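Local coordinates for protein ribonuclease (Chelonia mydas, PDB 2ZPO) that probably cleaves single- and double-stranded RNA on the 3' side of pyrimidine nucleotides, as an endonuclease of the pancreatic ribonuclease family, at residues A[104-107]-A[113-116]; A[63-66]-A[70-73]; A[14-19]-A[23-28]; A[33-38]-A[42-47]; A[82-87]-A[91-96]. All coordinates share one frame; numbering follows the deposited sequence.

Four of the five contacts reach one antiparallel sheet, and their chemistry follows their depth in it. Interactions 1, 2 and 5 are backbone-bonded hairpin pairings: 1 is partly buried and carries an active-site histidine, whereas 2 and 5 lie at the surface, their centres about 30 Å apart on the long strand 69-83. Interactions 1 and 2 are tied directly by the salt bridge between Arg104 and Asp71. Interaction 4, the buried one, has no hydrogen bond between its segments and relies on thioether, amide and phenyl packing. Interaction 3 is a surface contact built on a cation-pi stack; its Asn27 bonds the backbone of Tyr94 in interaction 5.

Interaction 1. Residues A[104-107]-A[113-116]; sequences RIAC and VHYD. With SO4 (sulfate ion), chain B.
Ala106 O accepts two backbone N-H groups from the facing strand: that of Val113, nearly straight with Val113 N 2.9 Å from Ala106 O, and that of His114, a weak bond with His114 N 3.3 Å from Ala106 O. Two residues thus face one, a classic beta bulge. Ala106 N donates to His114 O within the bulge; beyond it, Asp116 N bonds Arg104 O at 2.9 Å. The bulge precedes Tyr115, whose N is turned to an outside acceptor, O4 of a sulfate ion, 2.7 Å away. The same sulfate places O3 at the edge of the His114 imidazole, in the ring plane, 2.8 Å from ND1, and also bonds His11. CG anti to the carbonyl carbon (chi1 -53°) sets the His114 imidazole beside its backbone N, its edge near the Ala106 methyl and ND1 turned to the sulfate. On the other face, Ile105 CG2 meets Tyr115 CD1 at 4.1 Å, the two side chains lying roughly perpendicular. Arg104 and Asp116 run side by side without a direct salt bridge. A water accepts from Arg104 NH1 and donates to Asp116 OD2, its oxygen 2.6 Å from OD2, while Arg104 NE is paired with Asp71. An anion held between His114 and His11 is characteristic of the active-site cleft of pancreatic ribonucleases, where these histidines are, by similarity, proton donor and acceptor.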
# COMPACT_ATOMS: atom_id res chain seq x y z
N ARG A 104 -1.21 6.81 7.23
CA ARG A 104 -2.53 6.85 7.85
C ARG A 104 -3.29 5.68 7.26
O ARG A 104 -3.41 5.57 6.02
CB ARG A 104 -3.26 8.18 7.52
CG ARG A 104 -4.67 8.25 8.09
CD ARG A 104 -5.28 9.62 7.97
NE ARG A 104 -4.60 10.54 8.87
CZ ARG A 104 -4.81 11.84 8.91
NH1 ARG A 104 -5.71 12.38 8.08
NH2 ARG A 104 -4.13 12.59 9.78
N ILE A 105 -3.69 4.77 8.12
CA ILE A 105 -4.45 3.58 7.68
C ILE A 105 -5.82 3.53 8.41
O ILE A 105 -6.02 4.23 9.38
CB ILE A 105 -3.64 2.25 7.89
CG1 ILE A 105 -3.37 1.97 9.38
CG2 ILE A 105 -2.33 2.31 7.09
CD1 ILE A 105 -2.68 0.60 9.63
N ALA A 106 -6.74 2.72 7.89
CA ALA A 106 -7.98 2.42 8.63
C ALA A 106 -7.80 1.10 9.31
O ALA A 106 -7.35 0.11 8.69
CB ALA A 106 -9.16 2.34 7.67
N CYS A 107 -8.16 1.06 10.60
CA CYS A 107 -8.15 -0.18 11.36
C CYS A 107 -9.56 -0.63 11.73
O CYS A 107 -10.53 0.17 11.82
CB CYS A 107 -7.28 -0.06 12.61
SG CYS A 107 -5.52 0.38 12.28
N VAL A 113 -7.19 -2.59 7.70
CA VAL A 113 -8.11 -3.00 6.64
C VAL A 113 -8.03 -2.13 5.38
O VAL A 113 -8.36 -2.58 4.30
CB VAL A 113 -9.58 -3.12 7.15
CG1 VAL A 113 -9.71 -4.28 8.16
CG2 VAL A 113 -10.04 -1.83 7.76
N HIS A 114 -7.59 -0.89 5.52
CA HIS A 114 -7.38 -0.05 4.33
C HIS A 114 -6.18 0.87 4.51
O HIS A 114 -5.82 1.27 5.61
CB HIS A 114 -8.59 0.85 4.04
CG HIS A 114 -9.89 0.12 3.96
ND1 HIS A 114 -10.15 -0.83 3.00
CD2 HIS A 114 -11.01 0.20 4.73
CE1 HIS A 114 -11.37 -1.32 3.18
NE2 HIS A 114 -11.91 -0.70 4.22
N TYR A 115 -5.57 1.24 3.39
CA TYR A 115 -4.53 2.26 3.39
C TYR A 115 -5.20 3.56 3.02
O TYR A 115 -5.92 3.62 2.01
CB TYR A 115 -3.45 1.88 2.39
CG TYR A 115 -2.30 2.87 2.32
CD1 TYR A 115 -1.19 2.72 3.14
CD2 TYR A 115 -2.36 3.99 1.47
CE1 TYR A 115 -0.15 3.64 3.11
CE2 TYR A 115 -1.30 4.90 1.42
CZ TYR A 115 -0.20 4.72 2.24
OH TYR A 115 0.86 5.60 2.23
N ASP A 116 -4.96 4.61 3.79
CA ASP A 116 -5.53 5.91 3.45
C ASP A 116 -4.57 6.77 2.65
O ASP A 116 -4.77 7.00 1.46
CB ASP A 116 -6.07 6.65 4.66
CG ASP A 116 -6.75 7.94 4.27
OD1 ASP A 116 -7.29 7.97 3.15
OD2 ASP A 116 -6.76 8.88 5.07
S SO4 B . -7.65 -0.07 0.16
O1 SO4 B . -6.90 -0.60 -0.98
O2 SO4 B . -8.68 0.87 -0.28
O3 SO4 B . -8.29 -1.15 0.94
O4 SO4 B . -6.74 0.69 1.00
O HOH W 1 -7.25 11.29 5.75

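Interaction 2. Residues A[63-66]-A[70-73]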
# COMPACT_ATOMS: atom_id res chain seq x y z
N ALA A 63 -1.54 6.35 16.49
CA ALA A 63 -2.35 7.33 17.24
C ALA A 63 -3.68 7.54 16.51
O ALA A 63 -3.73 7.49 15.28
CB ALA A 63 -1.63 8.63 17.34
N PRO A 64 -4.76 7.82 17.26
CA PRO A 64 -6.04 8.07 16.59
C PRO A 64 -5.98 9.26 15.60
O PRO A 64 -5.30 10.24 15.86
CB PRO A 64 -7.00 8.39 17.75
CG PRO A 64 -6.25 8.27 19.02
CD PRO A 64 -4.83 7.90 18.73
N ALA A 65 -6.71 9.16 14.49
CA ALA A 65 -6.65 10.20 13.45
C ALA A 65 -8.05 10.51 12.93
O ALA A 65 -8.21 11.01 11.81
CB ALA A 65 -5.72 9.77 12.31
N GLY A 66 -9.04 10.23 13.76
CA GLY A 66 -10.46 10.46 13.39
C GLY A 66 -11.12 9.20 12.85
O GLY A 66 -10.54 8.46 12.05
N ARG A 70 -5.87 5.81 11.75
CA ARG A 70 -4.80 5.90 12.73
C ARG A 70 -3.59 6.35 11.96
O ARG A 70 -3.37 5.90 10.83
CB ARG A 70 -4.45 4.53 13.31
CG ARG A 70 -5.63 3.67 13.78
CD ARG A 70 -5.85 3.85 15.23
NE ARG A 70 -4.70 3.50 16.07
CZ ARG A 70 -4.68 3.75 17.37
NH1 ARG A 70 -5.75 4.34 17.93
NH2 ARG A 70 -3.63 3.45 18.12
N ASP A 71 -2.76 7.16 12.60
CA ASP A 71 -1.49 7.59 12.03
C ASP A 71 -0.34 6.83 12.69
O ASP A 71 -0.30 6.70 13.93
CB ASP A 71 -1.31 9.08 12.28
CG ASP A 71 -2.26 9.92 11.47
OD1 ASP A 71 -2.84 9.38 10.51
OD2 ASP A 71 -2.42 11.12 11.79
N SER A 72 0.59 6.34 11.88
CA SER A 72 1.75 5.60 12.44
C SER A 72 2.72 6.48 13.17
O SER A 72 2.91 7.64 12.82
CB SER A 72 2.51 4.89 11.33
OG SER A 72 3.12 5.79 10.42
N THR A 73 3.34 5.91 14.20
CA THR A 73 4.39 6.64 14.90
C THR A 73 5.62 6.69 14.00
O THR A 73 6.22 7.76 13.80
CB THR A 73 4.70 5.97 16.23
OG1 THR A 73 3.53 6.06 17.05
CG2 THR A 73 5.90 6.66 16.94
O HOH W 2 -2.65 11.11 14.60
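Ala63 and Asp71 form the hydrogen-bonded pair of a short antiparallel beta hairpin between strands 62-64 and 69-83, and Arg70 folds across the partner strand 62-64 beside them. Both backbone bonds of the pair, Ala63 N to Asp71 O and Asp71 N to Ala63 O, measure 2.9 Å. Ala63 O is also approached by Arg70 CA at 3.2 Å in a CA-H...O contact. The Arg70 chain bends at chi2 (-96°) and again at chi3, which lays its guanidinium flat against the Ala63-Pro64 peptide: Ala63 C sits over the centre of one face and Pro64 N lies toward the rim of the same face. NH1 extends furthest along the proline, 3.8 Å from Pro64 CD. Held in this way, the guanidinium directs NE to the carbonyl of Ile57, with a weaker bond from NH2 to Gly59, and so ties the hairpin to the neighbouring loop. Asp71 turns the other way from Arg70, as successive strand residues do, and its carboxylate meets the methyl of Ala65, with Asp71 OD1 3.4 Å from Ala65 CB. That same OD1 forms a salt bridge with Arg104 on strand 94-108, joining the hairpin to the next strand of the sheet. The other carboxylate oxygen reaches back over the hairpin through one water, which donates to Asp71 OD2 at 2.8 Å and to Pro64 O at 3.1 Å.

Interaction 3. Residues A[14-19]-A[23-28]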
# COMPACT_ATOMS: atom_id res chain seq x y z
N TYR A 14 7.47 -6.71 1.81
CA TYR A 14 8.60 -6.70 2.72
C TYR A 14 9.26 -8.08 2.83
O TYR A 14 8.57 -9.04 3.15
CB TYR A 14 8.16 -6.22 4.10
CG TYR A 14 9.29 -6.35 5.09
CD1 TYR A 14 10.30 -5.39 5.13
CD2 TYR A 14 9.38 -7.47 5.91
CE1 TYR A 14 11.37 -5.53 6.00
CE2 TYR A 14 10.45 -7.63 6.78
CZ TYR A 14 11.43 -6.64 6.82
OH TYR A 14 12.47 -6.78 7.69
N PRO A 15 10.60 -8.17 2.60
CA PRO A 15 11.47 -7.07 2.11
C PRO A 15 11.01 -6.61 0.73
O PRO A 15 10.30 -7.37 0.05
CB PRO A 15 12.87 -7.72 2.03
CG PRO A 15 12.77 -8.97 2.89
CD PRO A 15 11.36 -9.42 2.84
N ARG A 16 11.40 -5.39 0.36
CA ARG A 16 11.03 -4.82 -0.93
C ARG A 16 11.44 -5.76 -2.06
O ARG A 16 12.56 -6.31 -2.04
CB ARG A 16 11.65 -3.44 -1.10
CG ARG A 16 11.06 -2.66 -2.26
CD ARG A 16 11.63 -1.27 -2.35
NE ARG A 16 10.84 -0.44 -3.25
CZ ARG A 16 11.07 -0.31 -4.55
NH1 ARG A 16 12.09 -0.94 -5.13
NH2 ARG A 16 10.29 0.48 -5.27
N THR A 17 10.53 -5.97 -3.00
CA THR A 17 10.81 -6.82 -4.16
C THR A 17 11.76 -6.08 -5.09
O THR A 17 11.60 -4.89 -5.35
CB THR A 17 9.48 -7.20 -4.86
OG1 THR A 17 8.73 -8.03 -3.99
CG2 THR A 17 9.72 -7.94 -6.20
N ALA A 18 12.81 -6.79 -5.52
CA ALA A 18 13.83 -6.20 -6.38
C ALA A 18 13.24 -5.94 -7.77
O ALA A 18 12.39 -6.69 -8.24
CB ALA A 18 15.05 -7.14 -6.48
N ALA A 19 13.68 -4.84 -8.38
CA ALA A 19 13.24 -4.44 -9.72
C ALA A 19 14.28 -3.48 -10.29
O ALA A 19 15.06 -2.91 -9.52
CB ALA A 19 11.84 -3.78 -9.66
N ARG A 23 9.19 2.33 -12.19
CA ARG A 23 8.14 2.12 -13.17
C ARG A 23 7.93 0.60 -13.34
O ARG A 23 6.79 0.12 -13.31
CB ARG A 23 8.56 2.79 -14.49
CG ARG A 23 7.65 2.62 -15.65
CD ARG A 23 8.38 3.04 -16.95
NE ARG A 23 8.79 1.85 -17.70
CZ ARG A 23 10.04 1.40 -17.87
NH1 ARG A 23 11.09 2.05 -17.36
NH2 ARG A 23 10.24 0.30 -18.57
N THR A 24 9.03 -0.14 -13.46
CA THR A 24 8.98 -1.59 -13.63
C THR A 24 8.50 -2.28 -12.34
O THR A 24 7.73 -3.22 -12.40
CB THR A 24 10.34 -2.20 -14.05
OG1 THR A 24 10.85 -1.55 -15.24
CG2 THR A 24 10.19 -3.66 -14.34
N TYR A 25 8.99 -1.82 -11.19
CA TYR A 25 8.48 -2.28 -9.90
C TYR A 25 6.94 -2.21 -9.92
O TYR A 25 6.24 -3.19 -9.63
CB TYR A 25 9.02 -1.41 -8.76
CG TYR A 25 8.45 -1.80 -7.42
CD1 TYR A 25 7.26 -1.23 -6.97
CD2 TYR A 25 9.08 -2.76 -6.63
CE1 TYR A 25 6.73 -1.60 -5.75
CE2 TYR A 25 8.56 -3.15 -5.39
CZ TYR A 25 7.37 -2.58 -4.96
OH TYR A 25 6.84 -2.97 -3.75
N CYS A 26 6.43 -1.03 -10.24
CA CYS A 26 4.98 -0.81 -10.22
C CYS A 26 4.23 -1.71 -11.20
O CYS A 26 3.23 -2.33 -10.87
CB CYS A 26 4.69 0.66 -10.45
SG CYS A 26 5.04 1.68 -9.01
N ASN A 27 4.74 -1.80 -12.43
CA ASN A 27 4.11 -2.62 -13.42
C ASN A 27 4.03 -4.09 -12.99
O ASN A 27 2.98 -4.73 -13.09
CB ASN A 27 4.87 -2.45 -14.74
CG ASN A 27 4.57 -1.10 -15.41
OD1 ASN A 27 3.50 -0.50 -15.16
ND2 ASN A 27 5.47 -0.64 -16.28
N GLN A 28 5.13 -4.60 -12.46
CA GLN A 28 5.19 -5.99 -12.02
C GLN A 28 4.32 -6.24 -10.79
O GLN A 28 3.58 -7.21 -10.72
CB GLN A 28 6.65 -6.38 -11.72
CG GLN A 28 7.51 -6.40 -12.97
CD GLN A 28 8.98 -6.81 -12.73
OE1 GLN A 28 9.58 -6.49 -11.70
NE2 GLN A 28 9.57 -7.49 -13.71
O HOH W 3 12.56 -7.53 -11.50
O HOH W 4 9.12 -6.62 -9.34
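The phenol ring of Tyr25 carries the guanidinium of Arg16 flat on one face and the carbonyl oxygen of Thr17 at its edge. Guanidinium and ring are nearly parallel, their planes 16° apart, and Arg16 CZ stands 4.0 Å from the Tyr25 ring centroid, a cation-pi stack close to the ring normal. Arg16 NH2 lies above the ring's centre, approaching CG of Tyr25 to 3.6 Å, whereas Tyr25 CD2 lies toward the rim of the guanidinium. An Arg16 chain extended from CG to NE carries the charged group over the ring, and a turn at chi4 (-91°) sets it flat there. At the ring edge, Thr17 O lies in the plane, 3.5 Å from Tyr25 CE2, where the positively polarised C-H groups of the aromatic rim would favour an oxygen. The Ala19 methyl also sits near the ring plane, but at the root of the side chain, with Ala19 CB 3.8 Å from Tyr25 CB. No direct hydrogen bond crosses between the segments. Further along, a water 3.2 Å from Gln28 OE1 donates to it and makes a weak, long bond to Ala18 O, a loose solvent link at the margin. Both main side chains have polar partners elsewhere: Arg16 NH2 bonds Thr79 on strand 69-83, and Tyr25 OH bonds Asp13, just before segment 14-19. The contact thus lays the irregular segment 14-19, part of the loop between helix 3-11 and helix 22-32, along the second helix. That helix is fastened to strand 69-83 by the Cys26-Cys81 disulfide, and Thr17 packs further along it on Met29 and Arg32.

Interaction 4. Residues A[33-38]-A[42-47]. Unlike the reference sequence in segment 33-38: Leu37 (reference Ser).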
# COMPACT_ATOMS: atom_id res chain seq x y z
N ARG A 33 0.15 -8.76 -7.60
CA ARG A 33 -0.70 -8.65 -6.43
C ARG A 33 -2.20 -8.57 -6.75
O ARG A 33 -3.00 -8.29 -5.87
CB ARG A 33 -0.27 -7.45 -5.57
CG ARG A 33 1.12 -7.56 -5.01
CD ARG A 33 1.28 -8.80 -4.11
NE ARG A 33 2.62 -8.82 -3.50
CZ ARG A 33 2.91 -8.26 -2.32
NH1 ARG A 33 1.95 -7.67 -1.62
NH2 ARG A 33 4.14 -8.33 -1.82
N GLY A 34 -2.57 -8.79 -8.01
CA GLY A 34 -4.00 -8.96 -8.33
C GLY A 34 -4.74 -7.67 -8.58
O GLY A 34 -5.95 -7.62 -8.50
N MET A 35 -3.99 -6.61 -8.89
CA MET A 35 -4.57 -5.27 -9.01
C MET A 35 -4.71 -4.74 -10.46
O MET A 35 -5.00 -3.55 -10.67
CB MET A 35 -3.82 -4.30 -8.09
CG MET A 35 -4.21 -4.47 -6.62
SD MET A 35 -3.28 -3.33 -5.54
CE MET A 35 -1.66 -4.10 -5.58
N THR A 36 -4.56 -5.63 -11.44
CA THR A 36 -4.74 -5.21 -12.84
C THR A 36 -5.81 -6.03 -13.59
O THR A 36 -5.98 -5.86 -14.80
CB THR A 36 -3.44 -5.19 -13.65
OG1 THR A 36 -2.90 -6.50 -13.75
CG2 THR A 36 -2.40 -4.28 -12.98
N LEU A 37 -6.50 -6.90 -12.87
CA LEU A 37 -7.67 -7.57 -13.42
C LEU A 37 -8.82 -7.51 -12.44
O LEU A 37 -8.60 -7.62 -11.22
CB LEU A 37 -7.36 -9.02 -13.78
CG LEU A 37 -6.75 -9.34 -15.14
CD1 LEU A 37 -6.66 -10.82 -15.30
CD2 LEU A 37 -7.56 -8.73 -16.29
N PRO A 38 -10.06 -7.32 -12.95
CA PRO A 38 -10.40 -7.13 -14.37
C PRO A 38 -10.10 -5.73 -14.95
O PRO A 38 -10.19 -5.54 -16.17
CB PRO A 38 -11.91 -7.41 -14.40
CG PRO A 38 -12.37 -7.03 -13.02
CD PRO A 38 -11.25 -7.31 -12.08
N PHE A 42 -6.18 2.49 -10.12
CA PHE A 42 -5.59 3.78 -10.44
C PHE A 42 -4.29 4.09 -9.68
O PHE A 42 -3.32 4.58 -10.27
CB PHE A 42 -6.63 4.90 -10.27
CG PHE A 42 -7.60 5.01 -11.42
CD1 PHE A 42 -7.16 5.42 -12.67
CD2 PHE A 42 -8.94 4.70 -11.24
CE1 PHE A 42 -8.06 5.52 -13.75
CE2 PHE A 42 -9.85 4.79 -12.31
CZ PHE A 42 -9.39 5.21 -13.56
N THR A 43 -4.29 3.82 -8.38
CA THR A 43 -3.15 4.13 -7.52
C THR A 43 -3.05 3.12 -6.41
O THR A 43 -4.05 2.57 -5.97
CB THR A 43 -3.24 5.59 -6.94
OG1 THR A 43 -2.01 5.96 -6.33
CG2 THR A 43 -4.35 5.69 -5.90
N ASN A 44 -1.83 2.89 -5.93
CA ASN A 44 -1.61 1.98 -4.83
C ASN A 44 -0.25 2.23 -4.21
O ASN A 44 0.73 2.46 -4.93
CB ASN A 44 -1.72 0.52 -5.29
CG ASN A 44 -1.68 -0.46 -4.14
OD1 ASN A 44 -2.66 -0.61 -3.43
ND2 ASN A 44 -0.55 -1.15 -3.97
N THR A 45 -0.20 2.25 -2.88
CA THR A 45 1.05 2.33 -2.15
C THR A 45 1.44 0.98 -1.55
O THR A 45 0.62 0.31 -0.88
CB THR A 45 0.96 3.39 -1.03
OG1 THR A 45 0.73 4.69 -1.62
CG2 THR A 45 2.25 3.40 -0.19
N PHE A 46 2.70 0.61 -1.76
CA PHE A 46 3.28 -0.57 -1.13
C PHE A 46 4.12 -0.08 0.02
O PHE A 46 4.94 0.84 -0.14
CB PHE A 46 4.14 -1.33 -2.14
CG PHE A 46 3.34 -1.94 -3.26
CD1 PHE A 46 2.64 -3.14 -3.06
CD2 PHE A 46 3.23 -1.29 -4.50
CE1 PHE A 46 1.88 -3.72 -4.11
CE2 PHE A 46 2.48 -1.86 -5.55
CZ PHE A 46 1.80 -3.07 -5.35
N VAL A 47 3.91 -0.67 1.19
CA VAL A 47 4.66 -0.28 2.38
C VAL A 47 5.73 -1.35 2.60
O VAL A 47 5.40 -2.54 2.65
CB VAL A 47 3.74 -0.17 3.63
CG1 VAL A 47 4.54 0.26 4.82
CG2 VAL A 47 2.55 0.80 3.38
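Asn44 and Phe46 project from the edge strand 43-47 of the ribonuclease sheet onto Met35 and Arg33, which flank Gly34, the C-prime residue of the Schellman motif that ends helix 22-32. Along strand 43-47, Asn44 comes first. Its CG is anti to the backbone N (chi1 -173°), which raises the amide to the methionine, and the two side chains cross at about a right angle: SD of Met35 lies 3.5 Å from Asn44 OD1, and the terminal methyl CE lies 3.5 Å from Asn44 ND2. The buried amide is satisfied at both ends, since OD1 accepts from Lys41 NZ and ND2 donates to the carbonyl of Gln10 on helix 3-11. A leucine here would probably leave Lys41 NZ and the Gln10 carbonyl without these partners and free the lysine to turn, because a branched hydrocarbon can neither accept nor donate. Asn44 and Lys41 are both substrate-binding residues by similarity, so the packing borders the probable RNA site. Thr45 turns from the loop, and its carbonyl oxygen accepts from His11 ND1. Phe46 then returns to the same side as Asn44, whose ND2 stands 3.3 Å above the plane of the phenyl ring, over its centre. Met35 and Phe46 come from opposite directions, a bend at chi3 (-73°) bringing the methyl round to the ring. Arg33 meets the ring through its aliphatic part, CG 4.0 Å from Phe46 CE1, while NH1 bonds the carbonyls of Arg9 and Val12. The nearest apolar approach is that of Met35 CE to Phe46 CZ, at 3.6 Å.

Interaction 5. Residues A[82-87]-A[91-96]; sequences RLQGGS and PCNYNG. With SO4 (sulfate ion), chain F.
Arg82 O is gripped by two donors, Asn95 N at 2.9 Å and a water at 3.1 Å, and is touched besides by Tyr94 CA. The antiparallel beta hairpin to which it belongs joins strands 69-83 and 94-108 near their connecting loop. Its hydrogen-bonded pair is Arg82 with Asn95, linked by two nearly straight backbone bonds, and Gln84 N adds a third ladder bond to Asn93 O at 2.7 Å. The water on Arg82 O also accepts from Asn95 ND2, bridging backbone and side chain. Gln84 NE2 donates to Asn95 OD1 in a short and bent bond.

Leu83 lies over Tyr94. Its CD1 points onto one face of the ring, 3.9 Å from the centroid, in a CH-pi contact offset toward the rim on the hydroxyl side; CG anti to the backbone N (chi1 -168°) folds the branch back over the ring. Tyr94 OH bonds the carbonyl of Lys41, and Tyr94 N is held by Asn27 OD1 of helix 22-32. An alanine in place of Tyr94 would probably leave Leu83 CD1 without its aromatic floor and the Lys41 carbonyl without its hydroxyl partner, opening a gap between the hairpin and the helix.

Arg82, a substrate-binding residue by similarity, reaches out beside Thr43 to a sulfate ion, as might suit a phosphate of RNA. A bend at chi3 (69°) turns the guanidinium edge to the anion: Arg82 NE meets sulfate O1 in plane at 2.7 Å, and Arg82 NH2 meets sulfate O3 at 2.8 Å.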
# COMPACT_ATOMS: atom_id res chain seq x y z
N ARG A 82 1.11 5.02 -9.64
CA ARG A 82 -0.02 5.74 -10.22
C ARG A 82 -0.11 5.38 -11.70
O ARG A 82 0.88 5.39 -12.41
CB ARG A 82 0.14 7.26 -10.03
CG ARG A 82 -0.23 7.74 -8.62
CD ARG A 82 0.10 9.22 -8.38
NE ARG A 82 -0.74 10.16 -9.14
CZ ARG A 82 -1.90 10.68 -8.71
NH1 ARG A 82 -2.39 10.35 -7.53
NH2 ARG A 82 -2.57 11.53 -9.50
N LEU A 83 -1.32 5.04 -12.13
CA LEU A 83 -1.60 4.60 -13.49
C LEU A 83 -1.29 5.71 -14.48
O LEU A 83 -1.63 6.88 -14.24
CB LEU A 83 -3.08 4.25 -13.60
CG LEU A 83 -3.55 3.49 -14.85
CD1 LEU A 83 -2.98 2.07 -14.94
CD2 LEU A 83 -5.06 3.44 -14.87
N GLN A 84 -0.64 5.35 -15.57
CA GLN A 84 -0.53 6.25 -16.73
C GLN A 84 -1.88 6.37 -17.42
O GLN A 84 -2.48 5.36 -17.85
CB GLN A 84 0.50 5.76 -17.74
CG GLN A 84 1.85 5.56 -17.14
CD GLN A 84 2.94 5.50 -18.15
OE1 GLN A 84 2.79 4.91 -19.24
NE2 GLN A 84 4.09 6.08 -17.81
N GLY A 85 -2.31 7.63 -17.54
CA GLY A 85 -3.64 8.02 -18.06
C GLY A 85 -4.75 7.44 -17.22
O GLY A 85 -4.60 7.28 -16.00
N GLY A 86 -5.92 7.25 -17.81
CA GLY A 86 -7.22 7.58 -17.12
C GLY A 86 -8.06 6.29 -17.43
O GLY A 86 -9.20 6.21 -16.97
N SER A 87 -7.57 5.36 -18.25
CA SER A 87 -8.42 4.24 -18.65
C SER A 87 -8.20 3.02 -17.79
O SER A 87 -7.05 2.65 -17.52
CB SER A 87 -8.18 3.89 -20.11
OG SER A 87 -8.95 2.72 -20.46
N PRO A 91 -3.87 -2.71 -21.47
CA PRO A 91 -2.74 -2.81 -20.55
C PRO A 91 -2.67 -1.74 -19.50
O PRO A 91 -3.01 -0.59 -19.77
CB PRO A 91 -1.51 -2.65 -21.46
CG PRO A 91 -1.98 -2.84 -22.80
CD PRO A 91 -3.44 -2.55 -22.87
N CYS A 92 -2.17 -2.09 -18.32
CA CYS A 92 -2.04 -1.21 -17.19
C CYS A 92 -0.58 -0.82 -17.04
O CYS A 92 0.23 -1.65 -16.62
CB CYS A 92 -2.48 -1.94 -15.92
SG CYS A 92 -4.15 -2.62 -16.01
N ASN A 93 -0.24 0.41 -17.40
CA ASN A 93 1.12 0.93 -17.24
C ASN A 93 1.18 1.95 -16.13
O ASN A 93 0.31 2.83 -16.03
CB ASN A 93 1.61 1.56 -18.54
CG ASN A 93 1.81 0.53 -19.62
OD1 ASN A 93 2.71 -0.29 -19.52
ND2 ASN A 93 0.97 0.56 -20.65
N TYR A 94 2.20 1.83 -15.28
CA TYR A 94 2.29 2.68 -14.09
C TYR A 94 3.54 3.52 -14.09
O TYR A 94 4.52 3.17 -14.74
CB TYR A 94 2.26 1.81 -12.81
CG TYR A 94 0.91 1.17 -12.59
CD1 TYR A 94 -0.09 1.84 -11.86
CD2 TYR A 94 0.60 -0.06 -13.15
CE1 TYR A 94 -1.34 1.29 -11.68
CE2 TYR A 94 -0.68 -0.64 -12.97
CZ TYR A 94 -1.64 0.05 -12.24
OH TYR A 94 -2.89 -0.51 -12.06
N ASN A 95 3.48 4.65 -13.38
CA ASN A 95 4.67 5.38 -12.97
C ASN A 95 4.73 5.27 -11.44
O ASN A 95 3.75 4.91 -10.81
CB ASN A 95 4.61 6.85 -13.38
CG ASN A 95 4.58 7.04 -14.89
OD1 ASN A 95 5.44 6.52 -15.62
ND2 ASN A 95 3.58 7.76 -15.37
N GLY A 96 5.89 5.55 -10.86
CA GLY A 96 6.04 5.33 -9.43
C GLY A 96 7.07 6.27 -8.84
O GLY A 96 7.91 6.80 -9.56
S SO4 F . 0.47 11.84 -11.69
O1 SO4 F . 0.19 10.40 -11.69
O2 SO4 F . 0.94 12.25 -13.01
O3 SO4 F . -0.75 12.57 -11.36
O4 SO4 F . 1.51 12.13 -10.70
O HOH W 5 1.38 8.04 -13.96
O HOH W 6 -2.19 2.47 -18.26